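PDB 4GB7: 6-aminohexanoate-dimer hydrolase from Bacillus anthracis, which probably hydrolyses the amide bond of 6-aminohexanoate dimers or related compounds, as a member of the serine beta-lactamase clan. Local coordinates for residues A209-A214 and Q298-L303; A214-P219 and T291-I296; D232-A237 and T254-W259; N286-T291 and G302-A307. One frame throughout, in Å; residues are numbered along the deposited sequence.

Interaction 1: residues A209-A214 and Q298-L303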
loop_
_atom_site.group_PDB
_atom_site.type_symbol
_atom_site.label_atom_id
_atom_site.label_comp_id
_atom_site.label_asym_id
_atom_site.label_seq_id
_atom_site.Cartn_x
_atom_site.Cartn_y
_atom_site.Cartn_z
ATOM N N ALA A 209 2.036 11.470 -10.545
ATOM C CA ALA A 209 1.440 12.704 -11.064
ATOM C C ALA A 209 0.312 12.342 -12.033
ATOM O O ALA A 209 -0.798 12.841 -11.917
ATOM C CB ALA A 209 2.509 13.562 -11.758
ATOM N N GLN A 210 0.587 11.420 -12.941
ATOM C CA GLN A 210 -0.409 11.053 -13.963
ATOM C C GLN A 210 -1.648 10.405 -13.378
ATOM O O GLN A 210 -2.777 10.683 -13.817
ATOM C CB GLN A 210 0.172 10.183 -15.062
ATOM C CG GLN A 210 1.213 10.905 -15.926
ATOM C CD GLN A 210 0.747 12.256 -16.442
ATOM O OE1 GLN A 210 -0.282 12.339 -17.106
ATOM N NE2 GLN A 210 1.492 13.326 -16.110
ATOM N N LEU A 211 -1.463 9.574 -12.355
ATOM C CA LEU A 211 -2.621 8.938 -11.719
ATOM C C LEU A 211 -3.456 9.978 -11.033
ATOM O O LEU A 211 -4.669 9.976 -11.128
ATOM C CB LEU A 211 -2.141 7.887 -10.704
ATOM C CG LEU A 211 -3.228 7.177 -9.870
ATOM C CD1 LEU A 211 -3.950 6.184 -10.778
ATOM C CD2 LEU A 211 -2.608 6.505 -8.636
ATOM N N TYR A 212 -2.791 10.917 -10.354
ATOM C CA TYR A 212 -3.536 11.979 -9.705
ATOM C C TYR A 212 -4.209 12.968 -10.700
ATOM O O TYR A 212 -5.328 13.368 -10.464
ATOM C CB TYR A 212 -2.660 12.726 -8.714
ATOM C CG TYR A 212 -2.079 11.864 -7.595
ATOM C CD1 TYR A 212 -2.725 10.721 -7.142
ATOM C CD2 TYR A 212 -0.949 12.257 -6.929
ATOM C CE1 TYR A 212 -2.212 9.957 -6.117
ATOM C CE2 TYR A 212 -0.398 11.473 -5.921
ATOM C CZ TYR A 212 -1.043 10.359 -5.485
ATOM O OH TYR A 212 -0.495 9.617 -4.469
ATOM N N LEU A 213 -3.542 13.321 -11.806
ATOM C CA LEU A 213 -4.161 14.133 -12.848
ATOM C C LEU A 213 -5.360 13.383 -13.458
ATOM O O LEU A 213 -6.439 13.939 -13.621
ATOM C CB LEU A 213 -3.161 14.477 -13.926
ATOM C CG LEU A 213 -2.145 15.555 -13.509
ATOM C CD1 LEU A 213 -0.894 15.427 -14.384
ATOM C CD2 LEU A 213 -2.760 16.956 -13.541
ATOM N N ALA A 214 -5.173 12.107 -13.738
ATOM C CA ALA A 214 -6.282 11.240 -14.221
ATOM C C ALA A 214 -7.499 11.221 -13.303
ATOM O O ALA A 214 -8.652 11.119 -13.770
ATOM C CB ALA A 214 -5.778 9.825 -14.465
ATOM N N GLN A 298 -8.672 4.423 -7.404
ATOM C CA GLN A 298 -7.214 4.329 -7.497
ATOM C C GLN A 298 -6.786 3.068 -6.770
ATOM O O GLN A 298 -6.476 3.135 -5.586
ATOM C CB GLN A 298 -6.529 5.500 -6.771
ATOM C CG GLN A 298 -6.772 6.834 -7.390
ATOM C CD GLN A 298 -6.159 7.937 -6.575
ATOM O OE1 GLN A 298 -5.680 7.709 -5.459
ATOM N NE2 GLN A 298 -6.206 9.135 -7.102
ATOM N N ALA A 299 -6.745 1.949 -7.480
ATOM C CA ALA A 299 -6.326 0.700 -6.902
ATOM C C ALA A 299 -4.884 0.724 -6.380
ATOM O O ALA A 299 -4.520 -0.044 -5.483
ATOM C CB ALA A 299 -6.473 -0.429 -7.947
ATOM N N SER A 300 -4.069 1.600 -6.971
ATOM C CA SER A 300 -2.628 1.604 -6.746
ATOM C C SER A 300 -2.274 2.482 -5.589
ATOM O O SER A 300 -1.193 2.347 -5.058
ATOM C CB SER A 300 -1.869 2.079 -8.000
ATOM O OG SER A 300 -2.237 3.401 -8.337
ATOM N N ALA A 301 -3.183 3.364 -5.179
ATOM C CA ALA A 301 -2.751 4.419 -4.223
ATOM C C ALA A 301 -3.839 5.046 -3.360
ATOM O O ALA A 301 -3.547 5.952 -2.534
ATOM C CB ALA A 301 -2.070 5.518 -5.021
ATOM N N GLY A 302 -5.089 4.622 -3.538
ATOM C CA GLY A 302 -6.223 5.371 -2.973
ATOM C C GLY A 302 -6.986 4.823 -1.775
ATOM O O GLY A 302 -8.017 5.383 -1.388
ATOM N N LEU A 303 -6.513 3.724 -1.194
ATOM C CA LEU A 303 -7.197 3.105 -0.046
ATOM C C LEU A 303 -6.822 3.841 1.211
ATOM O O LEU A 303 -5.659 4.146 1.411
ATOM C CB LEU A 303 -6.863 1.622 0.070
ATOM C CG LEU A 303 -7.661 0.800 1.084
ATOM C CD1 LEU A 303 -9.182 0.811 0.828
ATOM C CD2 LEU A 303 -7.113 -0.617 1.095
HETATM O O HOH W 1 -2.360 8.759 -2.567
#
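The Tyr212 ring meets the Gln298 amide at its edge: Gln298 NE2 lies near the ring plane, 3.8 Å from Tyr212 CD1, and this edge position rules out a ring-amide stack. The two side chains cross at about a right angle, and their planes are turned 33° apart. Outside the pair, Trp47 packs edge-to-face with the tyrosine, while Gln298 NE2 donates to Ser215 OG, so the amide has its polar partner elsewhere. The arrangement joins the end of helix 206-214 to the loop ahead of strand 303-305, in the interior of a beta-lactamase-type fold. Leu211 carries the apolar part. With its CG swung opposite the backbone N (chi1 176°), the side chain reaches over to the loop and its CD2 methyl sits 3.8 Å from Ala301 CB. The same methyl comes tightly against Ser300 OG, at 3.1 Å. That hydroxyl is hydrogen-bonded to Glu255 OE2, which helps to hold its rotation, and Ser300 O accepts from Lys143 NZ, the lysine of a possible SxxK motif; the loop therefore lies beside what may be the active site. No direct hydrogen bond spans the two segments, but a water bridges them: it donates to Ala301 O at 3.0 Å and lies 2.8 Å from Tyr212 OH.

Interaction 2: residues A214-P219 and T291-I296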
loop_
_atom_site.group_PDB
_atom_site.type_symbol
_atom_site.label_atom_id
_atom_site.label_comp_id
_atom_site.label_asym_id
_atom_site.label_seq_id
_atom_site.Cartn_x
_atom_site.Cartn_y
_atom_site.Cartn_z
ATOM N N ALA A 214 -5.173 12.107 -13.738
ATOM C CA ALA A 214 -6.282 11.240 -14.221
ATOM C C ALA A 214 -7.499 11.221 -13.303
ATOM O O ALA A 214 -8.652 11.119 -13.770
ATOM C CB ALA A 214 -5.778 9.825 -14.465
ATOM N N SER A 215 -7.238 11.324 -11.995
ATOM C CA SER A 215 -8.257 11.284 -10.974
ATOM C C SER A 215 -8.776 12.667 -10.611
ATOM O O SER A 215 -9.579 12.788 -9.693
ATOM C CB SER A 215 -7.686 10.660 -9.693
ATOM O OG SER A 215 -7.143 9.396 -9.919
ATOM N N ASN A 216 -8.273 13.706 -11.290
ATOM C CA ASN A 216 -8.704 15.066 -11.069
ATOM C C ASN A 216 -8.354 15.615 -9.687
ATOM O O ASN A 216 -9.107 16.419 -9.142
ATOM C CB ASN A 216 -10.219 15.205 -11.324
ATOM C CG ASN A 216 -10.641 16.648 -11.527
ATOM O OD1 ASN A 216 -9.887 17.441 -12.072
ATOM N ND2 ASN A 216 -11.848 16.990 -11.086
ATOM N N ILE A 217 -7.248 15.157 -9.100
ATOM C CA ILE A 217 -6.875 15.631 -7.758
ATOM C C ILE A 217 -5.537 16.370 -7.772
ATOM O O ILE A 217 -5.003 16.711 -6.715
ATOM C CB ILE A 217 -6.914 14.511 -6.674
ATOM C CG1 ILE A 217 -5.843 13.439 -6.869
ATOM C CG2 ILE A 217 -8.287 13.873 -6.596
ATOM C CD1 ILE A 217 -5.765 12.451 -5.700
ATOM N N LEU A 218 -4.987 16.582 -8.974
ATOM C CA LEU A 218 -3.983 17.642 -9.207
ATOM C C LEU A 218 -4.568 18.617 -10.224
ATOM O O LEU A 218 -5.516 18.287 -10.935
ATOM C CB LEU A 218 -2.659 17.090 -9.704
ATOM C CG LEU A 218 -1.818 16.351 -8.654
ATOM C CD1 LEU A 218 -0.630 15.659 -9.302
ATOM C CD2 LEU A 218 -1.399 17.330 -7.560
ATOM N N PRO A 219 -4.014 19.837 -10.301
ATOM C CA PRO A 219 -4.650 20.858 -11.140
ATOM C C PRO A 219 -4.480 20.569 -12.628
ATOM O O PRO A 219 -3.354 20.276 -13.080
ATOM C CB PRO A 219 -3.891 22.126 -10.785
ATOM C CG PRO A 219 -3.321 21.847 -9.453
ATOM C CD PRO A 219 -2.936 20.417 -9.503
ATOM N N THR A 291 -11.368 7.870 -5.678
ATOM C CA THR A 291 -11.686 7.489 -7.066
ATOM C C THR A 291 -11.410 8.620 -8.065
ATOM O O THR A 291 -11.275 9.766 -7.692
ATOM C CB THR A 291 -13.168 7.060 -7.219
ATOM O OG1 THR A 291 -14.025 8.226 -7.191
ATOM C CG2 THR A 291 -13.588 6.049 -6.124
ATOM N N ASP A 292 -11.430 8.286 -9.353
ATOM C CA ASP A 292 -11.549 9.277 -10.413
ATOM C C ASP A 292 -13.014 9.754 -10.539
ATOM O O ASP A 292 -13.902 9.317 -9.788
ATOM C CB ASP A 292 -10.900 8.752 -11.739
ATOM C CG ASP A 292 -11.674 7.674 -12.419
ATOM O OD1 ASP A 292 -12.865 7.528 -12.139
ATOM O OD2 ASP A 292 -11.056 6.993 -13.307
ATOM N N GLU A 293 -13.257 10.664 -11.480
ATOM C CA GLU A 293 -14.569 11.294 -11.605
ATOM C C GLU A 293 -15.617 10.292 -12.070
ATOM O O GLU A 293 -16.817 10.549 -11.933
ATOM C CB GLU A 293 -14.508 12.422 -12.591
ATOM C CG GLU A 293 -13.728 13.629 -12.164
ATOM C CD GLU A 293 -13.411 14.499 -13.373
ATOM O OE1 GLU A 293 -12.412 14.232 -14.127
ATOM O OE2 GLU A 293 -14.201 15.447 -13.575
ATOM N N THR A 294 -15.164 9.164 -12.618
ATOM C CA THR A 294 -16.057 8.089 -13.008
ATOM C C THR A 294 -16.305 7.034 -11.934
ATOM O O THR A 294 -16.951 6.022 -12.184
ATOM C CB THR A 294 -15.657 7.462 -14.360
ATOM O OG1 THR A 294 -14.494 6.644 -14.247
ATOM C CG2 THR A 294 -15.492 8.551 -15.417
ATOM N N LYS A 295 -15.859 7.327 -10.708
ATOM C CA LYS A 295 -15.998 6.431 -9.552
ATOM C C LYS A 295 -15.207 5.120 -9.688
ATOM O O LYS A 295 -15.476 4.107 -8.990
ATOM C CB LYS A 295 -17.470 6.189 -9.184
ATOM C CG LYS A 295 -18.289 7.450 -8.943
ATOM C CD LYS A 295 -17.658 8.418 -7.911
ATOM C CE LYS A 295 -17.141 7.819 -6.563
ATOM N NZ LYS A 295 -18.272 7.391 -5.656
ATOM N N ILE A 296 -14.181 5.164 -10.540
ATOM C CA ILE A 296 -13.189 4.089 -10.590
ATOM C C ILE A 296 -12.125 4.361 -9.547
ATOM O O ILE A 296 -11.497 5.433 -9.532
ATOM C CB ILE A 296 -12.554 3.955 -11.992
ATOM C CG1 ILE A 296 -13.590 3.510 -13.030
ATOM C CG2 ILE A 296 -11.378 2.999 -11.979
ATOM C CD1 ILE A 296 -14.288 2.206 -12.755
HETATM O O HOH W 2 -11.192 12.022 -12.890
HETATM O O HOH W 3 -12.268 12.518 -8.792
#
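The backbones nearly touch where Ser215 passes Asp292, their CA atoms 3.9 Å apart, at a point where helix 206-214 has just ended and residues 292-295 make a type I beta turn. No direct hydrogen bond crosses here; the evidence is of packing and shared water. Asp292 CB sits 3.7 Å from Ser215 CA and also rests near Ala214 O. Beside it, the Asn216 amide and the Glu293 carboxylate are stacked with planes 30° apart, Asn216 ND2 lying 3.7 Å from Glu293 CD. The Asn216 side chain swings away from its own backbone N (chi1 -162°), while the Glu293 chain runs extended beyond CG to meet it, and Glu293 OE1 also makes a salt bridge with Arg220. Two local motifs shape the backbone here. Asn216, with positive phi, completes a Schellman motif at the helix C-terminus, and Asp292 forms an Asx turn through Thr294 N. Three donors grip Asp292 OD1: Thr294 OG1 at 2.8 Å on the syn side but tilted out of the carboxylate plane, and Thr294 N and Ile296 N, both from above that plane. Asp292 OD2 takes the backbone N of Ile230, so both carboxylate oxygens are engaged and the group is held in rotation. One water accepts from Glu293 N at 2.8 Å and lies within bonding distance of Ala214 O and Glu293 OE1. A second sits between the carbonyls, 2.8 Å from Ser215 O and 3.1 Å from Thr291 O.

Interaction 3: residues D232-A237 and T254-W259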
loop_
_atom_site.group_PDB
_atom_site.type_symbol
_atom_site.label_atom_id
_atom_site.label_comp_id
_atom_site.label_asym_id
_atom_site.label_seq_id
_atom_site.Cartn_x
_atom_site.Cartn_y
_atom_site.Cartn_z
ATOM N N ASP A 232 -7.854 6.148 -19.045
ATOM C CA ASP A 232 -7.190 6.987 -20.068
ATOM C C ASP A 232 -5.668 6.952 -19.929
ATOM O O ASP A 232 -4.919 6.912 -20.903
ATOM C CB ASP A 232 -7.640 8.451 -19.971
ATOM C CG ASP A 232 -9.059 8.698 -20.445
ATOM O OD1 ASP A 232 -9.749 7.779 -21.000
ATOM O OD2 ASP A 232 -9.462 9.878 -20.266
HETATM N N MSE A 233 -5.207 7.003 -18.694
HETATM C CA MSE A 233 -3.776 6.926 -18.413
HETATM C C MSE A 233 -3.181 5.627 -18.926
HETATM O O MSE A 233 -2.109 5.608 -19.489
HETATM C CB MSE A 233 -3.518 7.109 -16.903
HETATM C CG MSE A 233 -2.042 7.025 -16.502
HETATM SE SE MSE A 233 -1.733 6.860 -14.621
HETATM C CE MSE A 233 -2.273 4.989 -14.471
ATOM N N LEU A 234 -3.900 4.528 -18.713
ATOM C CA LEU A 234 -3.410 3.227 -19.142
ATOM C C LEU A 234 -3.291 3.191 -20.653
ATOM O O LEU A 234 -2.367 2.568 -21.170
ATOM C CB LEU A 234 -4.342 2.136 -18.654
ATOM C CG LEU A 234 -4.476 2.016 -17.124
ATOM C CD1 LEU A 234 -5.455 0.891 -16.775
ATOM C CD2 LEU A 234 -3.133 1.901 -16.382
ATOM N N GLN A 235 -4.180 3.915 -21.344
ATOM C CA GLN A 235 -4.207 3.930 -22.803
ATOM C C GLN A 235 -3.064 4.792 -23.363
ATOM O O GLN A 235 -2.657 4.623 -24.523
ATOM C CB GLN A 235 -5.552 4.466 -23.327
ATOM C CG GLN A 235 -6.776 3.599 -23.112
ATOM C CD GLN A 235 -6.755 2.300 -23.859
ATOM O OE1 GLN A 235 -5.765 1.973 -24.545
ATOM N NE2 GLN A 235 -7.829 1.506 -23.702
ATOM N N GLU A 236 -2.542 5.693 -22.538
ATOM C CA GLU A 236 -1.399 6.531 -22.917
ATOM C C GLU A 236 -0.018 5.861 -22.719
ATOM O O GLU A 236 1.009 6.449 -23.083
ATOM C CB GLU A 236 -1.401 7.842 -22.093
ATOM C CG GLU A 236 -2.511 8.815 -22.448
ATOM C CD GLU A 236 -2.228 10.222 -21.981
ATOM O OE1 GLU A 236 -1.318 10.429 -21.149
ATOM O OE2 GLU A 236 -2.930 11.134 -22.447
ATOM N N ALA A 237 0.007 4.656 -22.130
ATOM C CA ALA A 237 1.255 3.959 -21.804
ATOM C C ALA A 237 2.087 3.719 -23.037
ATOM O O ALA A 237 1.556 3.287 -24.079
ATOM C CB ALA A 237 0.982 2.627 -21.105
ATOM N N THR A 254 -0.908 -2.155 -11.264
ATOM C CA THR A 254 -1.975 -2.448 -10.311
ATOM C C THR A 254 -3.340 -1.976 -10.828
ATOM O O THR A 254 -4.355 -2.664 -10.653
ATOM C CB THR A 254 -1.669 -1.761 -8.979
ATOM O OG1 THR A 254 -0.293 -1.952 -8.676
ATOM C CG2 THR A 254 -2.547 -2.346 -7.835
ATOM N N GLU A 255 -3.375 -0.815 -11.488
ATOM C CA GLU A 255 -4.639 -0.275 -12.018
ATOM C C GLU A 255 -5.189 -1.212 -13.072
ATOM O O GLU A 255 -6.417 -1.408 -13.143
ATOM C CB GLU A 255 -4.491 1.124 -12.571
ATOM C CG GLU A 255 -4.078 2.193 -11.554
ATOM C CD GLU A 255 -5.032 2.415 -10.395
ATOM O OE1 GLU A 255 -6.193 1.927 -10.413
ATOM O OE2 GLU A 255 -4.576 3.080 -9.421
ATOM N N THR A 256 -4.302 -1.812 -13.864
ATOM C CA THR A 256 -4.747 -2.784 -14.884
ATOM C C THR A 256 -5.371 -4.025 -14.224
ATOM O O THR A 256 -6.445 -4.523 -14.609
ATOM C CB THR A 256 -3.608 -3.153 -15.827
ATOM O OG1 THR A 256 -3.119 -1.965 -16.502
ATOM C CG2 THR A 256 -4.072 -4.178 -16.905
ATOM N N LEU A 257 -4.659 -4.574 -13.276
ATOM C CA LEU A 257 -5.155 -5.693 -12.476
ATOM C C LEU A 257 -6.524 -5.391 -11.856
ATOM O O LEU A 257 -7.402 -6.210 -11.865
ATOM C CB LEU A 257 -4.115 -6.082 -11.398
ATOM C CG LEU A 257 -2.803 -6.702 -11.874
ATOM C CD1 LEU A 257 -1.806 -6.864 -10.739
ATOM C CD2 LEU A 257 -3.066 -8.050 -12.567
ATOM N N ALA A 258 -6.697 -4.206 -11.294
ATOM C CA ALA A 258 -8.003 -3.817 -10.743
ATOM C C ALA A 258 -9.106 -3.764 -11.806
ATOM O O ALA A 258 -10.247 -4.118 -11.524
ATOM C CB ALA A 258 -7.908 -2.523 -9.951
ATOM N N TRP A 259 -8.766 -3.295 -13.019
ATOM C CA TRP A 259 -9.708 -3.292 -14.119
ATOM C C TRP A 259 -10.150 -4.696 -14.443
ATOM O O TRP A 259 -11.328 -4.947 -14.624
ATOM C CB TRP A 259 -9.085 -2.600 -15.331
ATOM C CG TRP A 259 -10.008 -2.188 -16.432
ATOM C CD1 TRP A 259 -11.386 -2.415 -16.567
ATOM C CD2 TRP A 259 -9.629 -1.397 -17.586
ATOM N NE1 TRP A 259 -11.872 -1.825 -17.720
ATOM C CE2 TRP A 259 -10.844 -1.220 -18.396
ATOM C CE3 TRP A 259 -8.440 -0.846 -18.027
ATOM C CZ2 TRP A 259 -10.833 -0.488 -19.565
ATOM C CZ3 TRP A 259 -8.434 -0.115 -19.210
ATOM C CH2 TRP A 259 -9.606 0.049 -19.969
#
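Leu234 lies alongside Trp259, the two side chains pointing opposite ways, with Leu234 CD1 3.7 Å from Trp259 CE3. The methyl approaches the indole obliquely, so this is apolar packing against the six-membered ring and not a stack. The same branch touches Thr256, CD1 standing 3.7 Å from Thr256 OG1, a hydroxyl bonded to Gly252 O one turn earlier. The other branch, CD2, lies 4.1 Å from Glu255 CB, where the two side chains cross at about a right angle. Leu234 touches Glu255, Thr256 and Trp259, successive points on helix 251-265, and this is how the short helix 230-235 packs on that longer helix within the helical part of the fold. Trp259 comes to the contact because its CG is opposite the backbone N (chi1 -165°), which carries the indole across to helix 230-235, beside Leu234 and Gln235; Tyr231 stacks on it. At the ring edge, near its plane, Gln235 NE2 stands 4.4 Å from Trp259 CH2, although its hydrogen bond goes to Glu171 O. Glu255 bends at chi2 (-61°), leading its carboxylate toward the 298-303 loop, where OE1 accepts from Ala299 N; Met233, present as selenomethionine, brings CE to 4.4 Å from Glu255 CG.

Interaction 4: residues N286-T291 and G302-A307; sequences NAYYVT and GLNATA
Gly302 O draws in several groups at once: Val290 N donates to it at 2.8 Å, and Asn304 ND2 adds a weak bond at 3.0 Å. Tyr289 CA adds a CA-H...O contact to Gly302 O at 3.2 Å. Two residue pairs along, Asn304 N donates to Tyr288 O at 2.8 Å, and Tyr288 N returns a bond to Asn304 O at 3.1 Å, which makes Tyr288 and Asn304 an antiparallel hydrogen-bonded pair. Their side chains share a face of the sheet. Tyr288 CG lies between its own backbone N and carbonyl carbon (chi1 63°), which brings the ring over the neighbouring strand. Asn304 CB stands over that ring in a CH-pi contact, 3.6 Å from the centroid, and its amide is nearly parallel to the ring, 12° apart. Tyr288 OH bonds to Lys61 N; a water donates to Asn304 OD1 at 2.7 Å and reaches the hydroxyl only weakly. On the other face Tyr289 and Leu303 form a non-hydrogen-bonded pair, with Leu303 CD1 centred over the Tyr289 ring, 3.8 Å from its centroid. The same methyl touches Ala287 CB, and Phe145 of helix 143-155 packs on both Tyr289 and Leu303. Directions 155° apart mark strands 287-290 and 303-305 as a twisted antiparallel pair, the central two of a four-stranded sheet flanked by strands 66-69 and 136-137.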
loop_
_atom_site.group_PDB
_atom_site.type_symbol
_atom_site.label_atom_id
_atom_site.label_comp_id
_atom_site.label_asym_id
_atom_site.label_seq_id
_atom_site.Cartn_x
_atom_site.Cartn_y
_atom_site.Cartn_z
ATOM N N ASN A 286 -15.117 1.161 8.563
ATOM C CA ASN A 286 -15.066 1.176 7.116
ATOM C C ASN A 286 -13.693 1.660 6.638
ATOM O O ASN A 286 -12.981 2.430 7.323
ATOM C CB ASN A 286 -16.151 2.095 6.523
ATOM C CG ASN A 286 -17.567 1.593 6.753
ATOM O OD1 ASN A 286 -17.804 0.418 6.999
ATOM N ND2 ASN A 286 -18.508 2.513 6.714
ATOM N N ALA A 287 -13.343 1.245 5.443
ATOM C CA ALA A 287 -12.278 1.881 4.702
ATOM C C ALA A 287 -12.946 2.599 3.514
ATOM O O ALA A 287 -14.189 2.623 3.391
ATOM C CB ALA A 287 -11.203 0.882 4.267
ATOM N N TYR A 288 -12.153 3.243 2.700
ATOM C CA TYR A 288 -12.647 3.831 1.459
ATOM C C TYR A 288 -11.526 4.017 0.457
ATOM O O TYR A 288 -10.342 4.164 0.847
ATOM C CB TYR A 288 -13.380 5.144 1.706
ATOM C CG TYR A 288 -12.581 6.283 2.291
ATOM C CD1 TYR A 288 -11.728 7.096 1.491
ATOM C CD2 TYR A 288 -12.727 6.603 3.636
ATOM C CE1 TYR A 288 -11.042 8.180 2.080
ATOM C CE2 TYR A 288 -12.062 7.673 4.195
ATOM C CZ TYR A 288 -11.233 8.467 3.396
ATOM O OH TYR A 288 -10.563 9.566 3.908
ATOM N N TYR A 289 -11.889 3.966 -0.827
ATOM C CA TYR A 289 -10.984 4.297 -1.904
ATOM C C TYR A 289 -11.283 5.664 -2.492
ATOM O O TYR A 289 -12.436 5.963 -2.822
ATOM C CB TYR A 289 -11.141 3.348 -3.095
ATOM C CG TYR A 289 -10.387 2.051 -3.023
ATOM C CD1 TYR A 289 -9.027 1.976 -3.381
ATOM C CD2 TYR A 289 -11.030 0.878 -2.619
ATOM C CE1 TYR A 289 -8.337 0.774 -3.324
ATOM C CE2 TYR A 289 -10.339 -0.319 -2.584
ATOM C CZ TYR A 289 -9.021 -0.386 -2.951
ATOM O OH TYR A 289 -8.407 -1.633 -2.863
ATOM N N VAL A 290 -10.233 6.467 -2.653
ATOM C CA VAL A 290 -10.307 7.629 -3.523
ATOM C C VAL A 290 -10.547 7.125 -4.942
ATOM O O VAL A 290 -9.965 6.122 -5.371
ATOM C CB VAL A 290 -9.045 8.475 -3.415
ATOM C CG1 VAL A 290 -8.965 9.511 -4.524
ATOM C CG2 VAL A 290 -8.980 9.079 -1.992
ATOM N N THR A 291 -11.368 7.870 -5.678
ATOM C CA THR A 291 -11.686 7.489 -7.066
ATOM C C THR A 291 -11.410 8.620 -8.065
ATOM O O THR A 291 -11.275 9.766 -7.692
ATOM C CB THR A 291 -13.168 7.060 -7.219
ATOM O OG1 THR A 291 -14.025 8.226 -7.191
ATOM C CG2 THR A 291 -13.588 6.049 -6.124
ATOM N N GLY A 302 -5.089 4.622 -3.538
ATOM C CA GLY A 302 -6.223 5.371 -2.973
ATOM C C GLY A 302 -6.986 4.823 -1.775
ATOM O O GLY A 302 -8.017 5.383 -1.388
ATOM N N LEU A 303 -6.513 3.724 -1.194
ATOM C CA LEU A 303 -7.197 3.105 -0.046
ATOM C C LEU A 303 -6.822 3.841 1.211
ATOM O O LEU A 303 -5.659 4.146 1.411
ATOM C CB LEU A 303 -6.863 1.622 0.070
ATOM C CG LEU A 303 -7.661 0.800 1.084
ATOM C CD1 LEU A 303 -9.182 0.811 0.828
ATOM C CD2 LEU A 303 -7.113 -0.617 1.095
ATOM N N ASN A 304 -7.818 4.145 2.008
ATOM C CA ASN A 304 -7.740 4.861 3.291
ATOM C C ASN A 304 -8.354 3.934 4.346
ATOM O O ASN A 304 -9.487 3.436 4.170
ATOM C CB ASN A 304 -8.536 6.144 3.251
ATOM C CG ASN A 304 -7.876 7.237 2.415
ATOM O OD1 ASN A 304 -7.367 8.237 2.976
ATOM N ND2 ASN A 304 -7.804 7.038 1.106
ATOM N N ALA A 305 -7.606 3.665 5.420
ATOM C CA ALA A 305 -8.039 2.704 6.449
ATOM C C ALA A 305 -7.491 3.114 7.806
ATOM O O ALA A 305 -6.569 3.945 7.883
ATOM C CB ALA A 305 -7.595 1.293 6.109
ATOM N N THR A 306 -8.026 2.546 8.870
ATOM C CA THR A 306 -7.431 2.809 10.190
ATOM C C THR A 306 -6.237 1.867 10.459
ATOM O O THR A 306 -6.060 0.820 9.807
ATOM C CB THR A 306 -8.440 2.651 11.350
ATOM O OG1 THR A 306 -8.697 1.260 11.552
ATOM C CG2 THR A 306 -9.719 3.468 11.137
ATOM N N ALA A 307 -5.370 2.274 11.371
ATOM C CA ALA A 307 -4.129 1.560 11.639
ATOM C C ALA A 307 -4.365 0.171 12.234
ATOM O O ALA A 307 -3.701 -0.804 11.818
ATOM C CB ALA A 307 -3.193 2.367 12.556
HETATM O O HOH W 4 -10.472 1.051 8.501
HETATM O O HOH W 5 -7.452 10.100 4.904
#

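In the fold
Interactions 1, 2 and 4 all draw on the chain from 286 to 307: interaction 4 pairs its two strands, while interactions 1 and 2 pack the loop between them against helix 206-214 and the residues that follow it. Interaction 3 stands apart, joining two helices about 20 Å, centre to centre, from interaction 4, yet Glu255 ties it to interaction 1 through Ser300 OG and Ala299 N. Chemistry follows place. Interactions 1 and 4 are wholly buried, with only the latter using direct backbone hydrogen bonds; interaction 2 has an exposed glutamate and combines packing with bridging waters; interaction 3 is mostly buried apolar packing with Gln235 at its exposed margin.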